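Local coordinates for kinesin-like protein KIF19 (Mus musculus, PDB 5GSZ), which walks to microtubule plus ends and, as a whole protein, depolymerizes microtubules at ciliary tips to regulate motile cilium length, this chain being its motor domain, at residues Thr111-Gly116 / Pro121-Arg126; Thr84-Ile89 / Leu128-Arg133. One frame throughout, in Å; residues are numbered along the deposited sequence.

Contact 1: residues Thr111-Gly116 / Pro121-Arg126; sequences TYTMLG and PGIYVR. With MG (magnesium ion), chain C; ADP (adenosine-5'-diphosphate), chain B.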
loop_
_atom_site.group_PDB
_atom_site.type_symbol
_atom_site.label_atom_id
_atom_site.label_comp_id
_atom_site.label_asym_id
_atom_site.label_seq_id
_atom_site.Cartn_x
_atom_site.Cartn_y
_atom_site.Cartn_z
ATOM N N THR A 111 -2.247 8.234 1.309
ATOM C CA THR A 111 -3.320 8.205 2.301
ATOM C C THR A 111 -4.682 8.517 1.676
ATOM O O THR A 111 -5.698 7.964 2.100
ATOM C CB THR A 111 -3.006 9.169 3.449
ATOM O OG1 THR A 111 -1.707 8.890 3.977
ATOM C CG2 THR A 111 -4.001 9.017 4.572
ATOM N N TYR A 112 -4.727 9.358 0.639
ATOM C CA TYR A 112 -5.998 9.617 -0.025
ATOM C C TYR A 112 -6.546 8.359 -0.699
ATOM O O TYR A 112 -7.742 8.061 -0.587
ATOM C CB TYR A 112 -5.849 10.759 -1.037
ATOM C CG TYR A 112 -7.130 11.106 -1.774
ATOM C CD1 TYR A 112 -8.052 11.992 -1.228
ATOM C CD2 TYR A 112 -7.427 10.531 -3.011
ATOM C CE1 TYR A 112 -9.228 12.316 -1.897
ATOM C CE2 TYR A 112 -8.599 10.840 -3.682
ATOM C CZ TYR A 112 -9.496 11.737 -3.113
ATOM O OH TYR A 112 -10.656 12.053 -3.768
ATOM N N THR A 113 -5.692 7.626 -1.429
ATOM C CA THR A 113 -6.123 6.384 -2.070
ATOM C C THR A 113 -6.599 5.351 -1.050
ATOM O O THR A 113 -7.618 4.692 -1.276
ATOM C CB THR A 113 -4.994 5.789 -2.915
ATOM O OG1 THR A 113 -4.891 6.495 -4.152
ATOM C CG2 THR A 113 -5.249 4.294 -3.217
ATOM N N MET A 114 -5.882 5.201 0.081
ATOM C CA MET A 114 -6.152 4.125 1.042
ATOM C C MET A 114 -7.246 4.474 2.050
ATOM O O MET A 114 -8.200 3.705 2.218
ATOM C CB MET A 114 -4.877 3.727 1.794
ATOM C CG MET A 114 -3.802 3.188 0.879
ATOM S SD MET A 114 -4.379 1.932 -0.301
ATOM C CE MET A 114 -4.468 0.451 0.718
ATOM N N LEU A 115 -7.115 5.617 2.735
ATOM C CA LEU A 115 -8.117 6.081 3.691
ATOM C C LEU A 115 -9.173 6.986 3.055
ATOM O O LEU A 115 -10.362 6.849 3.349
ATOM C CB LEU A 115 -7.432 6.815 4.840
ATOM C CG LEU A 115 -8.392 7.513 5.785
ATOM C CD1 LEU A 115 -9.055 6.450 6.616
ATOM C CD2 LEU A 115 -7.662 8.463 6.699
ATOM N N GLY A 116 -8.762 7.906 2.178
ATOM C CA GLY A 116 -9.674 8.890 1.622
ATOM C C GLY A 116 -10.101 9.905 2.663
ATOM O O GLY A 116 -9.399 10.177 3.639
ATOM N N PRO A 121 -14.342 8.606 0.556
ATOM C CA PRO A 121 -13.609 7.511 1.211
ATOM C C PRO A 121 -12.763 6.709 0.239
ATOM O O PRO A 121 -13.011 6.668 -0.967
ATOM C CB PRO A 121 -14.731 6.645 1.794
ATOM C CG PRO A 121 -15.928 7.543 1.846
ATOM C CD PRO A 121 -15.794 8.443 0.674
ATOM N N GLY A 122 -11.765 6.024 0.790
ATOM C CA GLY A 122 -10.861 5.262 -0.054
ATOM C C GLY A 122 -11.008 3.750 -0.053
ATOM O O GLY A 122 -12.110 3.205 0.073
ATOM N N ILE A 123 -9.869 3.069 -0.192
ATOM C CA ILE A 123 -9.850 1.632 -0.442
ATOM C C ILE A 123 -10.291 0.843 0.791
ATOM O O ILE A 123 -11.009 -0.156 0.666
ATOM C CB ILE A 123 -8.449 1.190 -0.905
ATOM C CG1 ILE A 123 -8.153 1.704 -2.307
ATOM C CG2 ILE A 123 -8.319 -0.341 -0.855
ATOM C CD1 ILE A 123 -9.158 1.254 -3.327
ATOM N N TYR A 124 -9.831 1.238 1.984
ATOM C CA TYR A 124 -10.177 0.550 3.226
ATOM C C TYR A 124 -11.667 0.270 3.329
ATOM O O TYR A 124 -12.088 -0.887 3.265
ATOM C CB TYR A 124 -9.765 1.352 4.468
ATOM C CG TYR A 124 -8.277 1.564 4.682
ATOM C CD1 TYR A 124 -7.325 0.696 4.155
ATOM C CD2 TYR A 124 -7.827 2.645 5.422
ATOM C CE1 TYR A 124 -5.952 0.916 4.378
ATOM C CE2 TYR A 124 -6.500 2.861 5.645
ATOM C CZ TYR A 124 -5.555 2.008 5.127
ATOM O OH TYR A 124 -4.222 2.258 5.379
ATOM N N VAL A 125 -12.472 1.323 3.469
ATOM C CA VAL A 125 -13.888 1.126 3.744
ATOM C C VAL A 125 -14.596 0.503 2.543
ATOM O O VAL A 125 -15.499 -0.320 2.708
ATOM C CB VAL A 125 -14.560 2.445 4.202
ATOM C CG1 VAL A 125 -13.825 3.073 5.375
ATOM C CG2 VAL A 125 -14.633 3.439 3.086
ATOM N N ARG A 126 -14.201 0.857 1.324
ATOM C CA ARG A 126 -14.842 0.239 0.164
ATOM C C ARG A 126 -14.594 -1.257 0.157
ATOM O O ARG A 126 -15.495 -2.049 -0.142
ATOM C CB ARG A 126 -14.350 0.879 -1.142
ATOM C CG ARG A 126 -14.874 2.283 -1.335
ATOM C CD ARG A 126 -14.196 3.065 -2.437
ATOM N NE ARG A 126 -15.185 3.982 -3.003
ATOM C CZ ARG A 126 -15.503 5.181 -2.517
ATOM N NH1 ARG A 126 -14.894 5.672 -1.449
ATOM N NH2 ARG A 126 -16.444 5.900 -3.100
HETATM MG MG MG C . 0.261 9.735 4.017
HETATM P PB ADP B . 0.571 10.956 0.848
HETATM O O1B ADP B . -0.384 10.133 1.683
HETATM O O2B ADP B . 1.163 10.129 -0.268
HETATM O O3B ADP B . 1.524 11.804 1.646
HETATM P PA ADP B . -1.774 12.489 0.750
HETATM O O1A ADP B . -2.863 11.749 0.036
HETATM O O2A ADP B . -1.634 12.434 2.250
HETATM O O3A ADP B . -0.340 12.072 0.115
HETATM O "O5'" ADP B . -1.878 14.064 0.470
HETATM C "C5'" ADP B . -2.198 14.636 -0.787
HETATM C "C4'" ADP B . -3.152 15.781 -0.520
HETATM O "O4'" ADP B . -3.884 15.980 -1.722
HETATM C "C3'" ADP B . -4.163 15.336 0.502
HETATM O "O3'" ADP B . -4.713 16.532 1.057
HETATM C "C2'" ADP B . -5.198 14.592 -0.315
HETATM O "O2'" ADP B . -6.509 14.765 0.239
HETATM C "C1'" ADP B . -5.114 15.256 -1.685
HETATM N N9 ADP B . -5.121 14.267 -2.792
HETATM C C8 ADP B . -4.213 13.288 -3.000
HETATM N N7 ADP B . -4.494 12.555 -4.112
HETATM C C5 ADP B . -5.619 13.077 -4.631
HETATM C C6 ADP B . -6.469 12.770 -5.787
HETATM N N6 ADP B . -6.154 11.750 -6.625
HETATM N N1 ADP B . -7.559 13.544 -5.974
HETATM C C2 ADP B . -7.861 14.562 -5.151
HETATM N N3 ADP B . -7.139 14.886 -4.065
HETATM C C4 ADP B . -6.026 14.195 -3.763
HETATM O O HOH W 1 1.194 7.896 3.219
HETATM O O HOH W 2 -0.611 11.449 4.136
HETATM O O HOH W 3 2.140 11.104 3.645
HETATM O O HOH W 4 0.010 9.741 6.075
#
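Met-114 is bent at chi2 and again at chi3 (-79°), which folds its chain so that CE comes to Tyr-124 CE1 and SD to Ile-123 CB, while its CB reaches the tyrosine ring directly from the backbone. Tyr-124 has its CG anti to the carbonyl carbon (chi1 -65°), which sends the ring back over the backbone at Met-114 and Leu-115. Met-114 CB sits over a face of that ring in a CH-pi contact, 4.2 Å from its centroid. Met-114 O also lies above the ring plane, displaced toward the rim, and Leu-115 CB adds a further contact at Tyr-124 CE2. The side chains of Ile-123 and Thr-113 lie side by side, with CG1 of Ile-123 4.0 Å from CG2 of Thr-113.

Three backbone bonds join residues 113-115 to the start of helix 123-136. Tyr-124 N gives an almost straight bond to Met-114 O (3.0 Å, 174° at the hydrogen), and Ile-123 N a more bent one to Thr-113 O. Gly-122 N reaches Leu-115 O from above the carbonyl plane. At Gly-122, the N-cap position, a side chain would collide with the carbonyl oxygens of Thr-113 and Met-114. One on Gly-116 would run into Pro-121 C and Gly-122 N, and the positive phi there also favours glycine.

At the nucleotide end, Thr-111 OG1 binds the magnesium ion at 2.1 Å, and ADP O1B and four waters complete six ligands. Thr-111 N bonds to ADP O1B at 2.7 Å, and Tyr-112 N to ADP O1A. The Tyr-112 ring lies under the adenine, with ADP C4 above its centre. Phosphate and metal held at a helix N-terminus by backbone amides and a threonine hydroxyl are characteristic of the Walker A P-loop, here in the kinesin motor domain.

Contact 2: residues Thr84-Ile89 / Leu128-Arg133; sequences TTKSLI and LNDLFR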
loop_
_atom_site.group_PDB
_atom_site.type_symbol
_atom_site.label_atom_id
_atom_site.label_comp_id
_atom_site.label_asym_id
_atom_site.label_seq_id
_atom_site.Cartn_x
_atom_site.Cartn_y
_atom_site.Cartn_z
ATOM N N THR A 84 -8.842 -1.974 -8.715
ATOM C CA THR A 84 -7.634 -2.416 -8.027
ATOM C C THR A 84 -7.873 -3.560 -7.057
ATOM O O THR A 84 -7.190 -4.594 -7.157
ATOM C CB THR A 84 -6.954 -1.243 -7.289
ATOM O OG1 THR A 84 -7.897 -0.596 -6.436
ATOM C CG2 THR A 84 -6.409 -0.257 -8.278
ATOM N N THR A 85 -8.815 -3.411 -6.110
ATOM C CA THR A 85 -8.914 -4.354 -5.010
ATOM C C THR A 85 -10.248 -5.084 -4.899
ATOM O O THR A 85 -10.323 -6.059 -4.150
ATOM C CB THR A 85 -8.618 -3.648 -3.676
ATOM O OG1 THR A 85 -9.601 -2.646 -3.429
ATOM C CG2 THR A 85 -7.297 -2.967 -3.735
ATOM N N LYS A 86 -11.298 -4.655 -5.600
ATOM C CA LYS A 86 -12.590 -5.324 -5.465
ATOM C C LYS A 86 -12.463 -6.826 -5.708
ATOM O O LYS A 86 -12.978 -7.645 -4.934
ATOM C CB LYS A 86 -13.603 -4.708 -6.434
ATOM C CG LYS A 86 -15.010 -5.254 -6.295
ATOM C CD LYS A 86 -15.817 -4.923 -7.524
ATOM C CE LYS A 86 -17.199 -5.562 -7.526
ATOM N NZ LYS A 86 -18.105 -4.975 -6.503
ATOM N N SER A 87 -11.752 -7.207 -6.774
ATOM C CA SER A 87 -11.634 -8.602 -7.175
ATOM C C SER A 87 -10.784 -9.429 -6.226
ATOM O O SER A 87 -10.744 -10.651 -6.378
ATOM C CB SER A 87 -11.045 -8.695 -8.575
ATOM O OG SER A 87 -9.657 -8.383 -8.581
ATOM N N LEU A 88 -10.087 -8.810 -5.274
ATOM C CA LEU A 88 -9.374 -9.587 -4.264
ATOM C C LEU A 88 -10.320 -10.249 -3.283
ATOM O O LEU A 88 -9.940 -11.244 -2.654
ATOM C CB LEU A 88 -8.406 -8.707 -3.469
ATOM C CG LEU A 88 -7.337 -7.981 -4.267
ATOM C CD1 LEU A 88 -6.488 -7.122 -3.337
ATOM C CD2 LEU A 88 -6.504 -8.988 -5.039
ATOM N N ILE A 89 -11.531 -9.713 -3.138
ATOM C CA ILE A 89 -12.364 -10.048 -1.991
ATOM C C ILE A 89 -12.774 -11.518 -2.017
ATOM O O ILE A 89 -12.678 -12.212 -0.996
ATOM C CB ILE A 89 -13.573 -9.101 -1.950
ATOM C CG1 ILE A 89 -13.071 -7.687 -1.688
ATOM C CG2 ILE A 89 -14.572 -9.526 -0.876
ATOM C CD1 ILE A 89 -14.077 -6.641 -1.897
ATOM N N LEU A 128 -13.702 -3.151 2.957
ATOM C CA LEU A 128 -14.429 -3.730 4.087
ATOM C C LEU A 128 -15.896 -3.913 3.754
ATOM O O LEU A 128 -16.540 -4.851 4.239
ATOM C CB LEU A 128 -14.273 -2.874 5.345
ATOM C CG LEU A 128 -12.989 -2.981 6.181
ATOM C CD1 LEU A 128 -11.729 -2.444 5.563
ATOM C CD2 LEU A 128 -13.189 -2.328 7.527
ATOM N N ASN A 129 -16.426 -3.063 2.885
ATOM C CA ASN A 129 -17.854 -3.037 2.625
ATOM C C ASN A 129 -18.275 -4.180 1.710
ATOM O O ASN A 129 -19.203 -4.930 2.021
ATOM C CB ASN A 129 -18.202 -1.685 2.027
ATOM C CG ASN A 129 -19.548 -1.214 2.435
ATOM O OD1 ASN A 129 -20.580 -1.777 2.042
ATOM N ND2 ASN A 129 -19.559 -0.213 3.297
ATOM N N ASP A 130 -17.602 -4.330 0.579
ATOM C CA ASP A 130 -17.876 -5.480 -0.263
ATOM C C ASP A 130 -17.498 -6.785 0.417
ATOM O O ASP A 130 -17.920 -7.864 -0.023
ATOM C CB ASP A 130 -17.121 -5.354 -1.578
ATOM C CG ASP A 130 -17.833 -4.496 -2.567
ATOM O OD1 ASP A 130 -19.008 -4.148 -2.297
ATOM O OD2 ASP A 130 -17.225 -4.208 -3.619
ATOM N N LEU A 131 -16.700 -6.711 1.468
ATOM C CA LEU A 131 -16.330 -7.918 2.175
ATOM C C LEU A 131 -17.522 -8.457 2.955
ATOM O O LEU A 131 -17.835 -9.650 2.889
ATOM C CB LEU A 131 -15.144 -7.607 3.075
ATOM C CG LEU A 131 -14.314 -8.793 3.499
ATOM C CD1 LEU A 131 -12.855 -8.373 3.542
ATOM C CD2 LEU A 131 -14.792 -9.238 4.866
ATOM N N PHE A 132 -18.232 -7.566 3.655
ATOM C CA PHE A 132 -19.396 -7.950 4.447
ATOM C C PHE A 132 -20.603 -8.306 3.583
ATOM O O PHE A 132 -21.447 -9.099 4.008
ATOM C CB PHE A 132 -19.750 -6.822 5.408
ATOM C CG PHE A 132 -18.646 -6.483 6.356
ATOM C CD1 PHE A 132 -17.754 -7.461 6.776
ATOM C CD2 PHE A 132 -18.476 -5.185 6.812
ATOM C CE1 PHE A 132 -16.729 -7.156 7.652
ATOM C CE2 PHE A 132 -17.450 -4.870 7.670
ATOM C CZ PHE A 132 -16.577 -5.854 8.091
ATOM N N ARG A 133 -20.722 -7.732 2.389
ATOM C CA ARG A 133 -21.756 -8.190 1.466
ATOM C C ARG A 133 -21.460 -9.598 0.963
ATOM O O ARG A 133 -22.308 -10.494 1.052
ATOM C CB ARG A 133 -21.882 -7.227 0.287
ATOM C CG ARG A 133 -22.545 -5.918 0.628
ATOM C CD ARG A 133 -22.890 -5.156 -0.629
ATOM N NE ARG A 133 -23.498 -3.884 -0.281
ATOM C CZ ARG A 133 -22.820 -2.753 -0.138
ATOM N NH1 ARG A 133 -21.502 -2.736 -0.342
ATOM N NH2 ARG A 133 -23.463 -1.637 0.191
#
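Asp-130 and Lys-86 meet in a salt bridge, Lys-86 NZ lying 3.1 Å from Asp-130 OD2. The amine approaches from above the carboxylate plane, 44° out of it. Lys-86 extends from its backbone until a bend at chi4 (69°), which turns NZ toward the acid. OD2 serves two partners, since the hydroxyl of Tyr-81, on helix 77-84, is also hydrogen-bonded to it. Asp-130 OD1 takes a weak bond from Arg-133 NH1 at 3.5 Å, so the carboxylate has Lys-86 on one oxygen and, weakly, Arg-133 on the other, which probably favours its ionised form. Replacing Asp-130 by an alanine would take away the carboxylate and probably leave Lys-86 without its anionic mate, the Tyr-81 hydroxyl without this bond and Arg-133 without its weak partner.

Beneath the charges, Ile-89 CD1 lies against Asp-130 CB, and Ile-89 CG2 is 3.9 Å from Leu-131 CA. Leu-88 N and Ile-89 N are satisfied by Thr-85 O and Lys-86 O, while Leu-88 O accepts from Arg-316. The link between helices 77-84 and 89-93 thus joins helix 123-136 through a Lys-86/Asp-130/Arg-133 salt-bridge network over an Ile-89 and Leu-131 contact, in the kinesin motor domain away from the nucleotide site.

Overall arrangement
Both contacts use helix 123-136, contact 1 at its first turn and contact 2 further along. They meet where Ile-123 of contact 1 packs on Thr-84 and Thr-85 of contact 2, and their centres lie about 13 Å apart. Contact 1 is buried, spans a short connection in sequence and combines backbone hydrogen bonds with apolar and aromatic packing next to the nucleotide. Contact 2 is only partly buried and away from the ADP site, and it pairs charged side chains near the surface above a small apolar patch. Tyr-81 of helix 77-84 reaches both contacts, by packing at the first and by a hydrogen bond at the second.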